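Uncharacterized protein (Bacteroides ovatus CL02T12C04, PDB 6PTM) probably hydrolyses carrageenan chains from their ends, as an exo-carrageenase of glycoside hydrolase family 42. Local coordinates at residues 373-378 with 412-417; 393-398 with 407-412; 626-631 with 655-660; 564-569 with 581-586. All coordinates share one frame; numbering follows the deposited sequence.

Contact 1 (373-378 with 412-417); sequences EWFSFL and EALTRN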
loop_
_atom_site.group_PDB
_atom_site.type_symbol
_atom_site.label_atom_id
_atom_site.label_comp_id
_atom_site.label_asym_id
_atom_site.label_seq_id
_atom_site.Cartn_x
_atom_site.Cartn_y
_atom_site.Cartn_z
ATOM N N GLU A 373 19.189 -8.881 -2.855
ATOM C CA GLU A 373 20.343 -8.784 -3.807
ATOM C C GLU A 373 19.834 -8.853 -5.264
ATOM O O GLU A 373 20.311 -8.079 -6.136
ATOM C CB GLU A 373 21.385 -9.849 -3.473
ATOM C CG GLU A 373 22.639 -9.765 -4.342
ATOM C CD GLU A 373 22.520 -10.331 -5.746
ATOM O OE1 GLU A 373 21.814 -11.350 -5.931
ATOM O OE2 GLU A 373 23.148 -9.750 -6.661
ATOM N N TRP A 374 18.853 -9.708 -5.531
ATOM C CA TRP A 374 18.291 -9.870 -6.886
ATOM C C TRP A 374 17.709 -8.531 -7.349
ATOM O O TRP A 374 17.994 -8.095 -8.474
ATOM C CB TRP A 374 17.274 -11.015 -6.864
ATOM C CG TRP A 374 16.293 -11.006 -7.997
ATOM C CD1 TRP A 374 14.948 -10.757 -7.940
ATOM C CD2 TRP A 374 16.599 -11.269 -9.367
ATOM N NE1 TRP A 374 14.394 -10.870 -9.182
ATOM C CE2 TRP A 374 15.385 -11.155 -10.080
ATOM C CE3 TRP A 374 17.776 -11.598 -10.051
ATOM C CZ2 TRP A 374 15.318 -11.388 -11.450
ATOM C CZ3 TRP A 374 17.701 -11.840 -11.402
ATOM C CH2 TRP A 374 16.493 -11.712 -12.089
ATOM N N PHE A 375 16.914 -7.891 -6.498
ATOM C CA PHE A 375 16.257 -6.609 -6.832
ATOM C C PHE A 375 17.312 -5.509 -6.921
ATOM O O PHE A 375 17.112 -4.609 -7.783
ATOM C CB PHE A 375 15.118 -6.312 -5.856
ATOM C CG PHE A 375 13.901 -7.138 -6.148
ATOM C CD1 PHE A 375 13.273 -7.046 -7.376
ATOM C CD2 PHE A 375 13.417 -8.049 -5.229
ATOM C CE1 PHE A 375 12.162 -7.816 -7.652
ATOM C CE2 PHE A 375 12.311 -8.825 -5.515
ATOM C CZ PHE A 375 11.705 -8.733 -6.735
ATOM N N SER A 376 18.378 -5.573 -6.121
ATOM C CA SER A 376 19.543 -4.676 -6.257
ATOM C C SER A 376 20.200 -4.863 -7.632
ATOM O O SER A 376 20.505 -3.834 -8.276
ATOM C CB SER A 376 20.549 -4.830 -5.125
ATOM O OG SER A 376 19.966 -4.380 -3.905
ATOM N N PHE A 377 20.432 -6.103 -8.061
ATOM C CA PHE A 377 20.978 -6.424 -9.410
ATOM C C PHE A 377 20.081 -5.786 -10.481
ATOM O O PHE A 377 20.600 -5.043 -11.313
ATOM C CB PHE A 377 21.130 -7.937 -9.620
ATOM C CG PHE A 377 21.281 -8.367 -11.059
ATOM C CD1 PHE A 377 22.485 -8.193 -11.734
ATOM C CD2 PHE A 377 20.208 -8.927 -11.741
ATOM C CE1 PHE A 377 22.602 -8.539 -13.074
ATOM C CE2 PHE A 377 20.325 -9.272 -13.083
ATOM C CZ PHE A 377 21.519 -9.068 -13.748
ATOM N N LEU A 378 18.767 -6.004 -10.464
ATOM C CA LEU A 378 17.880 -5.452 -11.538
ATOM C C LEU A 378 17.985 -3.923 -11.577
ATOM O O LEU A 378 18.150 -3.364 -12.669
ATOM C CB LEU A 378 16.426 -5.889 -11.298
ATOM C CG LEU A 378 16.129 -7.358 -11.573
ATOM C CD1 LEU A 378 14.663 -7.666 -11.269
ATOM C CD2 LEU A 378 16.493 -7.774 -13.017
ATOM N N GLU A 412 11.520 -3.862 4.863
ATOM C CA GLU A 412 12.402 -2.734 5.224
ATOM C C GLU A 412 13.461 -2.575 4.131
ATOM O O GLU A 412 13.627 -1.465 3.622
ATOM C CB GLU A 412 13.139 -2.968 6.533
ATOM C CG GLU A 412 14.159 -1.889 6.785
ATOM C CD GLU A 412 14.708 -1.865 8.207
ATOM O OE1 GLU A 412 14.818 -2.973 8.760
ATOM O OE2 GLU A 412 15.044 -0.774 8.747
ATOM N N ALA A 413 14.146 -3.660 3.776
ATOM C CA ALA A 413 15.296 -3.565 2.849
ATOM C C ALA A 413 14.757 -3.151 1.475
ATOM O O ALA A 413 15.343 -2.265 0.851
ATOM C CB ALA A 413 16.085 -4.849 2.817
ATOM N N LEU A 414 13.654 -3.736 1.021
ATOM C CA LEU A 414 13.161 -3.445 -0.347
ATOM C C LEU A 414 12.637 -2.012 -0.381
ATOM O O LEU A 414 12.837 -1.349 -1.398
ATOM C CB LEU A 414 12.118 -4.471 -0.783
ATOM C CG LEU A 414 12.651 -5.897 -0.865
ATOM C CD1 LEU A 414 11.575 -6.849 -1.352
ATOM C CD2 LEU A 414 13.855 -5.994 -1.781
ATOM N N THR A 415 12.020 -1.541 0.705
ATOM C CA THR A 415 11.507 -0.149 0.775
ATOM C C THR A 415 12.686 0.837 0.735
ATOM O O THR A 415 12.673 1.765 -0.112
ATOM C CB THR A 415 10.606 0.054 1.985
ATOM O OG1 THR A 415 9.451 -0.763 1.762
ATOM C CG2 THR A 415 10.253 1.512 2.121
ATOM N N ARG A 416 13.706 0.583 1.539
ATOM C CA ARG A 416 14.922 1.433 1.614
ATOM C C ARG A 416 15.610 1.463 0.243
ATOM O O ARG A 416 16.014 2.546 -0.198
ATOM C CB ARG A 416 15.838 0.876 2.701
ATOM C CG ARG A 416 17.214 1.520 2.765
ATOM C CD ARG A 416 18.130 0.673 3.636
ATOM N NE ARG A 416 18.523 -0.502 2.886
ATOM C CZ ARG A 416 18.880 -1.660 3.415
ATOM N NH1 ARG A 416 18.933 -1.797 4.719
ATOM N NH2 ARG A 416 19.207 -2.666 2.629
ATOM N N ASN A 417 15.721 0.306 -0.383
ATOM C CA ASN A 417 16.437 0.143 -1.676
ATOM C C ASN A 417 15.678 0.760 -2.853
ATOM O O ASN A 417 16.279 0.871 -3.945
ATOM C CB ASN A 417 16.801 -1.312 -1.934
ATOM C CG ASN A 417 17.853 -1.783 -0.957
ATOM O OD1 ASN A 417 18.344 -0.971 -0.169
ATOM N ND2 ASN A 417 18.162 -3.074 -0.975
HETATM O O HOH W 1 16.871 -4.377 -3.266
#
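The buried Phe375 and Leu414 form the packed side of this helix-helix contact: CD2 of the ring lies 4.0 Å from CD2 of the leucine, whose methyl approaches the ring obliquely. Within helix 358-385, Trp374 CD1 sits 3.8 Å above the centre of one face of the same Phe375 ring. Leu414 reaches across because CG stands beside its own backbone N (chi1 -62°). Helices 358-385 and 411-417 flank strand 391-394 in the chain and are neighbours on the outside of the (beta/alpha)8 barrel expected of this family. Beside this pair, at Ser376, the next residue along one helix, and Asn417, a turn further along the other, the contact becomes polar and looser. Ser376 OG and Asn417 ND2 are 3.7 Å apart, too far for a direct bond, and a water fills the step between them. It accepts from Asn417 ND2 at 2.9 Å and is hydrogen-bonded to Ser376 OG at 3.2 Å. Arg416 NE donates to Asn417 OD1 at 3.1 Å, helping to fix the amide with ND2 toward the water. With an alanine at Asn417 the water would probably lose its amide donor and Arg416 its acceptor. Lys379 NZ also bonds Asn417 O.

Contact 2 (393-398 with 407-412); sequences IKIMPN and SGIDLE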
loop_
_atom_site.group_PDB
_atom_site.type_symbol
_atom_site.label_atom_id
_atom_site.label_comp_id
_atom_site.label_asym_id
_atom_site.label_seq_id
_atom_site.Cartn_x
_atom_site.Cartn_y
_atom_site.Cartn_z
ATOM N N ILE A 393 8.871 -2.034 -6.363
ATOM C CA ILE A 393 8.443 -3.446 -6.442
ATOM C C ILE A 393 6.974 -3.514 -6.008
ATOM O O ILE A 393 6.613 -2.861 -4.990
ATOM C CB ILE A 393 9.390 -4.288 -5.564
ATOM C CG1 ILE A 393 10.861 -4.073 -5.939
ATOM C CG2 ILE A 393 9.020 -5.760 -5.588
ATOM C CD1 ILE A 393 11.828 -4.494 -4.816
ATOM N N LYS A 394 6.154 -4.284 -6.727
ATOM C CA LYS A 394 4.726 -4.452 -6.339
ATOM C C LYS A 394 4.659 -5.474 -5.193
ATOM O O LYS A 394 4.258 -6.641 -5.397
ATOM C CB LYS A 394 3.870 -4.825 -7.538
ATOM C CG LYS A 394 2.390 -4.970 -7.196
ATOM C CD LYS A 394 1.576 -5.572 -8.280
ATOM C CE LYS A 394 1.542 -4.707 -9.534
ATOM N NZ LYS A 394 0.625 -5.266 -10.564
ATOM N N ILE A 395 5.094 -5.040 -4.016
ATOM C CA ILE A 395 5.194 -5.914 -2.818
ATOM C C ILE A 395 3.801 -6.068 -2.218
ATOM O O ILE A 395 3.118 -5.052 -2.052
ATOM C CB ILE A 395 6.165 -5.329 -1.786
ATOM C CG1 ILE A 395 7.598 -5.293 -2.321
ATOM C CG2 ILE A 395 6.048 -6.095 -0.487
ATOM C CD1 ILE A 395 8.477 -4.369 -1.512
ATOM N N MET A 396 3.429 -7.296 -1.859
ATOM C CA MET A 396 2.172 -7.541 -1.111
ATOM C C MET A 396 2.422 -7.152 0.340
ATOM O O MET A 396 3.175 -7.825 1.010
ATOM C CB MET A 396 1.791 -9.018 -1.189
ATOM C CG MET A 396 1.411 -9.456 -2.584
ATOM S SD MET A 396 1.612 -11.235 -2.766
ATOM C CE MET A 396 0.700 -11.875 -1.344
ATOM N N PRO A 397 1.819 -6.096 0.910
ATOM C CA PRO A 397 2.175 -5.690 2.270
ATOM C C PRO A 397 1.939 -6.754 3.344
ATOM O O PRO A 397 2.579 -6.668 4.355
ATOM C CB PRO A 397 1.262 -4.500 2.528
ATOM C CG PRO A 397 1.037 -3.936 1.152
ATOM C CD PRO A 397 0.902 -5.154 0.266
ATOM N N ASN A 398 1.013 -7.690 3.127
ATOM C CA ASN A 398 0.685 -8.758 4.118
ATOM C C ASN A 398 1.897 -9.711 4.267
ATOM O O ASN A 398 1.948 -10.398 5.289
ATOM C CB ASN A 398 -0.679 -9.452 3.860
ATOM C CG ASN A 398 -0.803 -10.307 2.617
ATOM O OD1 ASN A 398 0.119 -10.443 1.822
ATOM N ND2 ASN A 398 -1.929 -10.984 2.481
ATOM N N SER A 407 8.848 -15.882 2.541
ATOM C CA SER A 407 8.678 -15.384 1.151
ATOM C C SER A 407 9.996 -14.834 0.581
ATOM O O SER A 407 10.035 -14.612 -0.628
ATOM C CB SER A 407 7.636 -14.290 1.088
ATOM O OG SER A 407 8.066 -13.184 1.864
ATOM N N GLY A 408 10.971 -14.502 1.425
ATOM C CA GLY A 408 12.214 -13.818 1.009
ATOM C C GLY A 408 11.987 -12.316 0.841
ATOM O O GLY A 408 12.878 -11.599 0.330
ATOM N N ILE A 409 10.813 -11.841 1.256
ATOM C CA ILE A 409 10.453 -10.410 1.177
ATOM C C ILE A 409 10.785 -9.740 2.506
ATOM O O ILE A 409 10.076 -9.991 3.542
ATOM C CB ILE A 409 8.976 -10.251 0.779
ATOM C CG1 ILE A 409 8.733 -10.871 -0.596
ATOM C CG2 ILE A 409 8.557 -8.794 0.832
ATOM C CD1 ILE A 409 9.644 -10.376 -1.721
ATOM N N ASP A 410 11.782 -8.868 2.436
ATOM C CA ASP A 410 12.271 -8.018 3.547
ATOM C C ASP A 410 11.727 -6.615 3.274
ATOM O O ASP A 410 12.338 -5.899 2.488
ATOM C CB ASP A 410 13.795 -8.101 3.634
ATOM C CG ASP A 410 14.457 -7.272 4.734
ATOM O OD1 ASP A 410 13.794 -6.362 5.303
ATOM O OD2 ASP A 410 15.641 -7.524 5.005
ATOM N N LEU A 411 10.568 -6.275 3.817
ATOM C CA LEU A 411 9.875 -5.013 3.443
ATOM C C LEU A 411 10.795 -3.821 3.751
ATOM O O LEU A 411 10.791 -2.819 3.001
ATOM C CB LEU A 411 8.537 -4.896 4.198
ATOM C CG LEU A 411 7.676 -3.689 3.834
ATOM C CD1 LEU A 411 7.476 -3.582 2.341
ATOM C CD2 LEU A 411 6.320 -3.749 4.523
ATOM N N GLU A 412 11.520 -3.862 4.863
ATOM C CA GLU A 412 12.402 -2.734 5.224
ATOM C C GLU A 412 13.461 -2.575 4.131
ATOM O O GLU A 412 13.627 -1.465 3.622
ATOM C CB GLU A 412 13.139 -2.968 6.533
ATOM C CG GLU A 412 14.159 -1.889 6.785
ATOM C CD GLU A 412 14.708 -1.865 8.207
ATOM O OE1 GLU A 412 14.818 -2.973 8.760
ATOM O OE2 GLU A 412 15.044 -0.774 8.747
#
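Ile395 meets Ile409 and Leu411 with aliphatic branches alone, so no ring or amide offers a face or an edge to this contact; the aromatic groups stand round it, Phe456 and Trp400 both against Leu411. Ile395 CG2 is the branch that touches both partners, 3.9 Å from Ile409 CG2 and 4.0 Å from Leu411 CD1. Its CD1 also comes within 4.1 Å of Leu411 CD1, so the leucine methyl is met by both methyl-bearing branches of Ile395. The two isoleucines slide past each other in opposite directions, whereas Leu411 lies at a slant across Ile395. Leu411 extends its CG away from the backbone N (chi1 -176°), which carries CD1 over to the isoleucine. All three residues are buried. Polar atoms shape the backbone behind them. Ser407 OG accepts from Ile409 N at 3.1 Å in an ST turn, and Gly408 takes positive phi. Asp410 N-caps helix 411-417: its OD1 accepts from Ala413 N, while OD2 makes a salt bridge to Lys570. Lys394, at the end of the strand and the centre of an inverse gamma turn, sends NZ to Glu470 and Asn292. Strand 391-394, the connection through helix 398-401 and helix 411-417 form a beta-alpha unit, Ile395 just past the strand packing on the start of the helix, consistent with the (beta/alpha)8 barrel of this family.

Contact 3 (626-631 with 655-660); sequences SDIETV and RKIDLT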
loop_
_atom_site.group_PDB
_atom_site.type_symbol
_atom_site.label_atom_id
_atom_site.label_comp_id
_atom_site.label_asym_id
_atom_site.label_seq_id
_atom_site.Cartn_x
_atom_site.Cartn_y
_atom_site.Cartn_z
ATOM N N SER A 626 22.970 -6.731 17.644
ATOM C CA SER A 626 23.057 -5.369 17.060
ATOM C C SER A 626 21.756 -4.576 17.267
ATOM O O SER A 626 21.799 -3.327 17.332
ATOM C CB SER A 626 23.474 -5.455 15.610
ATOM O OG SER A 626 22.568 -6.228 14.849
ATOM N N ASP A 627 20.619 -5.231 17.447
ATOM C CA ASP A 627 19.357 -4.523 17.802
ATOM C C ASP A 627 19.564 -3.862 19.167
ATOM O O ASP A 627 19.297 -2.666 19.313
ATOM C CB ASP A 627 18.130 -5.446 17.885
ATOM C CG ASP A 627 17.564 -5.929 16.558
ATOM O OD1 ASP A 627 17.509 -5.123 15.616
ATOM O OD2 ASP A 627 17.098 -7.081 16.510
ATOM N N ILE A 628 19.967 -4.663 20.145
ATOM C CA ILE A 628 20.129 -4.226 21.559
ATOM C C ILE A 628 21.181 -3.115 21.631
ATOM O O ILE A 628 20.910 -2.105 22.303
ATOM C CB ILE A 628 20.445 -5.443 22.440
ATOM C CG1 ILE A 628 19.221 -6.362 22.489
ATOM C CG2 ILE A 628 20.896 -4.977 23.814
ATOM C CD1 ILE A 628 19.444 -7.703 23.123
ATOM N N GLU A 629 22.333 -3.300 20.974
ATOM C CA GLU A 629 23.431 -2.300 20.904
ATOM C C GLU A 629 22.877 -1.005 20.314
ATOM O O GLU A 629 23.233 0.067 20.822
ATOM C CB GLU A 629 24.621 -2.814 20.080
ATOM C CG GLU A 629 25.446 -3.848 20.824
ATOM C CD GLU A 629 26.422 -4.650 19.971
ATOM O OE1 GLU A 629 26.412 -4.500 18.717
ATOM O OE2 GLU A 629 27.182 -5.444 20.567
ATOM N N THR A 630 22.055 -1.073 19.264
ATOM C CA THR A 630 21.568 0.172 18.646
ATOM C C THR A 630 20.557 0.814 19.607
ATOM O O THR A 630 20.579 2.050 19.743
ATOM C CB THR A 630 21.079 -0.090 17.218
ATOM O OG1 THR A 630 22.155 -0.704 16.513
ATOM C CG2 THR A 630 20.676 1.164 16.492
ATOM N N VAL A 631 19.711 0.028 20.273
ATOM C CA VAL A 631 18.712 0.645 21.192
ATOM C C VAL A 631 19.474 1.254 22.381
ATOM O O VAL A 631 19.035 2.315 22.838
ATOM C CB VAL A 631 17.609 -0.345 21.606
ATOM C CG1 VAL A 631 16.777 0.183 22.761
ATOM C CG2 VAL A 631 16.745 -0.693 20.411
ATOM N N ARG A 655 19.626 -18.140 22.004
ATOM C CA ARG A 655 20.672 -18.241 23.043
ATOM C C ARG A 655 20.471 -17.056 24.005
ATOM O O ARG A 655 20.304 -15.906 23.503
ATOM C CB ARG A 655 22.073 -18.277 22.408
ATOM C CG ARG A 655 22.336 -19.454 21.475
ATOM C CD ARG A 655 23.710 -19.451 20.779
ATOM N NE ARG A 655 23.966 -18.285 19.919
ATOM C CZ ARG A 655 24.987 -18.130 19.057
ATOM N NH1 ARG A 655 25.912 -19.063 18.868
ATOM N NH2 ARG A 655 25.088 -17.008 18.378
ATOM N N LYS A 656 20.541 -17.291 25.327
ATOM C CA LYS A 656 20.384 -16.233 26.370
ATOM C C LYS A 656 21.314 -15.094 25.973
ATOM O O LYS A 656 22.452 -15.356 25.651
ATOM C CB LYS A 656 20.698 -16.709 27.798
ATOM N N ILE A 657 20.820 -13.871 25.949
ATOM C CA ILE A 657 21.579 -12.706 25.425
ATOM C C ILE A 657 22.618 -12.273 26.479
ATOM O O ILE A 657 22.254 -12.197 27.671
ATOM C CB ILE A 657 20.576 -11.608 25.014
ATOM C CG1 ILE A 657 21.169 -10.679 23.956
ATOM C CG2 ILE A 657 20.029 -10.856 26.221
ATOM C CD1 ILE A 657 20.977 -11.173 22.551
ATOM N N ASP A 658 23.865 -12.033 26.044
ATOM C CA ASP A 658 25.046 -11.686 26.886
ATOM C C ASP A 658 24.819 -10.295 27.481
ATOM O O ASP A 658 25.223 -10.069 28.615
ATOM C CB ASP A 658 26.347 -11.724 26.068
ATOM N N LEU A 659 24.146 -9.429 26.728
ATOM C CA LEU A 659 24.014 -7.957 26.919
ATOM C C LEU A 659 22.577 -7.627 27.350
ATOM O O LEU A 659 21.643 -8.238 26.806
ATOM C CB LEU A 659 24.335 -7.340 25.550
ATOM C CG LEU A 659 24.486 -5.822 25.456
ATOM C CD1 LEU A 659 25.683 -5.328 26.266
ATOM C CD2 LEU A 659 24.606 -5.410 23.989
ATOM N N THR A 660 22.371 -6.698 28.276
ATOM C CA THR A 660 21.015 -6.162 28.562
ATOM C C THR A 660 21.067 -4.639 28.438
ATOM O O THR A 660 22.163 -4.081 28.557
ATOM C CB THR A 660 20.487 -6.623 29.923
ATOM O OG1 THR A 660 21.378 -6.065 30.883
ATOM C CG2 THR A 660 20.440 -8.126 30.064
#
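Segment 626-631 of helix 625-636 runs past the irregular chain 655-660 with Ile628 and Thr660 closest in the backbone, their CA atoms 7.3 Å apart, and Ile628 packs against Ile657 and Leu659. The helix belongs to a parallel alpha/beta domain of flavodoxin-like order, following strand 614-617 and leading into strand 640-643; the chain opposite it is the long connection from that strand to strand 667-670. Ile628 spreads two branches over two partners. Its CD1 meets Ile657 tip to tip, 3.5 Å from CG1, a tight approach for two aliphatic carbons. Its CG2 passes Leu659 in the opposite sense, 3.7 Å from CD2. Ile657 can meet it this way because its CG1 lies roughly opposite the backbone N (chi1 -155°), pointing the longer branch at the helix. Phe648 and Leu661 also touch Ile628. On the outer side, the exposed Glu629 contributes its methylene: CG rests 3.6 Å from Leu659 CD2, the two side chains crossing at about a right angle; the same methyl, CD2, also meets Ile628 CG2. The contact buries Leu659 O without a hydrogen-bonding partner in the model. With an alanine at Ile628, Ile657 and Leu659 would probably lose their common partner, leaving a gap between the helix and this connection. Within the helix, Ser626 O takes two donors from Thr630, its N at 3.0 Å and its OG1 at 2.8 Å, the hydroxyl tilted 19° from the carbonyl plane.

Contact 4 (564-569 with 581-586); sequences LRIFYT and NDVLRI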
loop_
_atom_site.group_PDB
_atom_site.type_symbol
_atom_site.label_atom_id
_atom_site.label_comp_id
_atom_site.label_asym_id
_atom_site.label_seq_id
_atom_site.Cartn_x
_atom_site.Cartn_y
_atom_site.Cartn_z
ATOM N N LEU A 564 5.948 7.999 18.672
ATOM C CA LEU A 564 6.084 6.680 19.306
ATOM C C LEU A 564 6.460 5.709 18.196
ATOM O O LEU A 564 5.728 5.656 17.138
ATOM C CB LEU A 564 4.784 6.300 20.011
ATOM C CG LEU A 564 4.391 7.198 21.184
ATOM C CD1 LEU A 564 2.985 6.864 21.646
ATOM C CD2 LEU A 564 5.377 7.059 22.338
ATOM N N ARG A 565 7.561 4.994 18.412
ATOM C CA ARG A 565 8.052 3.970 17.456
ATOM C C ARG A 565 7.988 2.597 18.104
ATOM O O ARG A 565 8.619 2.389 19.158
ATOM C CB ARG A 565 9.472 4.306 17.011
ATOM C CG ARG A 565 9.583 5.655 16.331
ATOM C CD ARG A 565 8.553 5.882 15.232
ATOM N NE ARG A 565 8.895 7.128 14.563
ATOM C CZ ARG A 565 9.707 7.229 13.513
ATOM N NH1 ARG A 565 10.232 6.160 12.923
ATOM N NH2 ARG A 565 9.911 8.411 12.978
ATOM N N ILE A 566 7.274 1.680 17.471
ATOM C CA ILE A 566 7.210 0.272 17.928
ATOM C C ILE A 566 8.443 -0.413 17.382
ATOM O O ILE A 566 8.585 -0.408 16.155
ATOM C CB ILE A 566 5.915 -0.375 17.436
ATOM C CG1 ILE A 566 4.707 0.305 18.068
ATOM C CG2 ILE A 566 5.890 -1.868 17.668
ATOM C CD1 ILE A 566 3.444 -0.108 17.423
ATOM N N PHE A 567 9.242 -1.044 18.240
ATOM C CA PHE A 567 10.447 -1.787 17.797
ATOM C C PHE A 567 10.069 -3.045 17.014
ATOM O O PHE A 567 9.217 -3.826 17.454
ATOM C CB PHE A 567 11.371 -2.166 18.947
ATOM C CG PHE A 567 12.746 -2.501 18.444
ATOM C CD1 PHE A 567 13.135 -3.814 18.274
ATOM C CD2 PHE A 567 13.597 -1.490 18.029
ATOM C CE1 PHE A 567 14.393 -4.100 17.764
ATOM C CE2 PHE A 567 14.828 -1.781 17.461
ATOM C CZ PHE A 567 15.232 -3.086 17.364
ATOM N N TYR A 568 10.677 -3.203 15.835
ATOM C CA TYR A 568 10.469 -4.366 14.937
ATOM C C TYR A 568 11.836 -5.000 14.669
ATOM O O TYR A 568 12.829 -4.301 14.372
ATOM C CB TYR A 568 9.766 -3.997 13.620
ATOM C CG TYR A 568 9.685 -5.159 12.666
ATOM C CD1 TYR A 568 8.707 -6.118 12.822
ATOM C CD2 TYR A 568 10.622 -5.364 11.662
ATOM C CE1 TYR A 568 8.669 -7.246 12.019
ATOM C CE2 TYR A 568 10.568 -6.475 10.823
ATOM C CZ TYR A 568 9.605 -7.437 11.020
ATOM O OH TYR A 568 9.494 -8.545 10.217
ATOM N N THR A 569 11.922 -6.312 14.766
ATOM C CA THR A 569 13.143 -7.050 14.336
ATOM C C THR A 569 12.758 -8.376 13.686
ATOM O O THR A 569 11.911 -9.091 14.234
ATOM C CB THR A 569 14.129 -7.300 15.477
ATOM O OG1 THR A 569 15.227 -8.028 14.900
ATOM C CG2 THR A 569 13.506 -7.996 16.667
ATOM N N ASN A 581 0.805 -10.739 15.105
ATOM C CA ASN A 581 -0.374 -10.581 16.010
ATOM C C ASN A 581 0.025 -9.629 17.128
ATOM O O ASN A 581 -0.787 -8.761 17.487
ATOM C CB ASN A 581 -0.851 -11.886 16.639
ATOM C CG ASN A 581 -1.412 -12.869 15.645
ATOM O OD1 ASN A 581 -1.245 -12.739 14.456
ATOM N ND2 ASN A 581 -2.091 -13.875 16.128
ATOM N N ASP A 582 1.199 -9.835 17.732
ATOM C CA ASP A 582 1.677 -9.017 18.870
ATOM C C ASP A 582 1.950 -7.578 18.391
ATOM O O ASP A 582 1.603 -6.565 19.083
ATOM C CB ASP A 582 2.915 -9.677 19.500
ATOM C CG ASP A 582 2.600 -11.023 20.122
ATOM O OD1 ASP A 582 1.479 -11.160 20.592
ATOM O OD2 ASP A 582 3.466 -11.928 20.068
ATOM N N VAL A 583 2.617 -7.439 17.262
ATOM C CA VAL A 583 2.974 -6.081 16.792
ATOM C C VAL A 583 1.663 -5.330 16.489
ATOM O O VAL A 583 1.540 -4.191 16.915
ATOM C CB VAL A 583 3.907 -6.118 15.572
ATOM C CG1 VAL A 583 4.035 -4.727 15.007
ATOM C CG2 VAL A 583 5.268 -6.700 15.911
ATOM N N LEU A 584 0.694 -5.969 15.835
ATOM C CA LEU A 584 -0.629 -5.338 15.597
ATOM C C LEU A 584 -1.260 -4.963 16.944
ATOM O O LEU A 584 -1.864 -3.905 17.013
ATOM C CB LEU A 584 -1.534 -6.273 14.775
ATOM C CG LEU A 584 -2.932 -5.741 14.475
ATOM C CD1 LEU A 584 -2.854 -4.402 13.758
ATOM C CD2 LEU A 584 -3.755 -6.736 13.653
ATOM N N ARG A 585 -1.173 -5.805 17.979
ATOM C CA ARG A 585 -1.913 -5.543 19.237
ATOM C C ARG A 585 -1.429 -4.207 19.822
ATOM O O ARG A 585 -2.297 -3.381 20.212
ATOM C CB ARG A 585 -1.799 -6.731 20.203
ATOM C CG ARG A 585 -2.779 -6.672 21.375
ATOM C CD ARG A 585 -2.670 -7.854 22.363
ATOM N NE ARG A 585 -2.676 -9.090 21.590
ATOM C CZ ARG A 585 -1.606 -9.838 21.329
ATOM N NH1 ARG A 585 -0.417 -9.558 21.835
ATOM N NH2 ARG A 585 -1.743 -10.878 20.537
ATOM N N ILE A 586 -0.115 -3.944 19.815
ATOM C CA ILE A 586 0.457 -2.713 20.416
ATOM C C ILE A 586 0.190 -1.529 19.461
ATOM O O ILE A 586 -0.204 -0.446 19.953
ATOM C CB ILE A 586 1.944 -2.855 20.830
ATOM C CG1 ILE A 586 2.485 -1.547 21.411
ATOM C CG2 ILE A 586 2.843 -3.313 19.694
ATOM C CD1 ILE A 586 1.669 -0.941 22.562
#
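Ile566 turns CG1 beside its backbone N (chi1 -64°), which leaves CG2 opposite the backbone N, facing the helix, while in Ile586 CG1 lies opposite N (chi1 179°) and CG2 takes the crowded position between N and the carbonyl carbon. These torsions bring the two CG2 methyls together at 3.9 Å, the side chains sliding past one another in opposite directions. Ile566 CD1 follows on the same partner, 4.0 Å from Ile586 CG2. Val583, one turn earlier, completes the helix side more loosely, with CG1 4.3 Å from Ile566 CG2. All three are buried, and Phe599 of the adjoining strand also touches both Ile566 and Val583. Away from the strand, the helix carries a salt bridge between residues three apart: Arg585 NH1 donates to Asp582 OD1 at 2.8 Å, approaching on the anti side of the carboxylate. The carboxylate oxygen lies almost in the guanidinium plane, and Asn581 O sits 3.8 Å above one face of that group. Lys576 pairs with Asp582 OD2 and Tyr618 OH is bonded to Arg585 NH1, so both charged ends have second partners. Strand 564-567 leads through Thr569, the N-cap of helix 570-575, to helix 579-590 and then to the adjacent parallel strand 597-600; helix 579-590 covering Ile566 is the packing of a beta-alpha-beta crossover in a flavodoxin-like parallel sheet.

In the fold
Contacts 1 and 2 belong to the barrel and share helix 411-417: Leu414 touches Ile395 and Ile409, and Phe375 packs on Ile393, so their apolar parts form one continuous layer. Contacts 3 and 4 belong to the flavodoxin-like domain, on two sides of strand 564-567. Helix 579-590 covers Ile566, while helix 625-636 meets Phe567 through Asp627 and Val631; Asp627 OD2 probably also bonds Thr569 OG1. Contacts 2 and 4 are buried and joined across their segments by aliphatic branches alone. Contact 1 is partly buried and adds a water bridge. Contact 3, its centre about 32 Å from the centre of the chain, is the most peripheral and includes, at its exposed border, the CG methylene of Glu629.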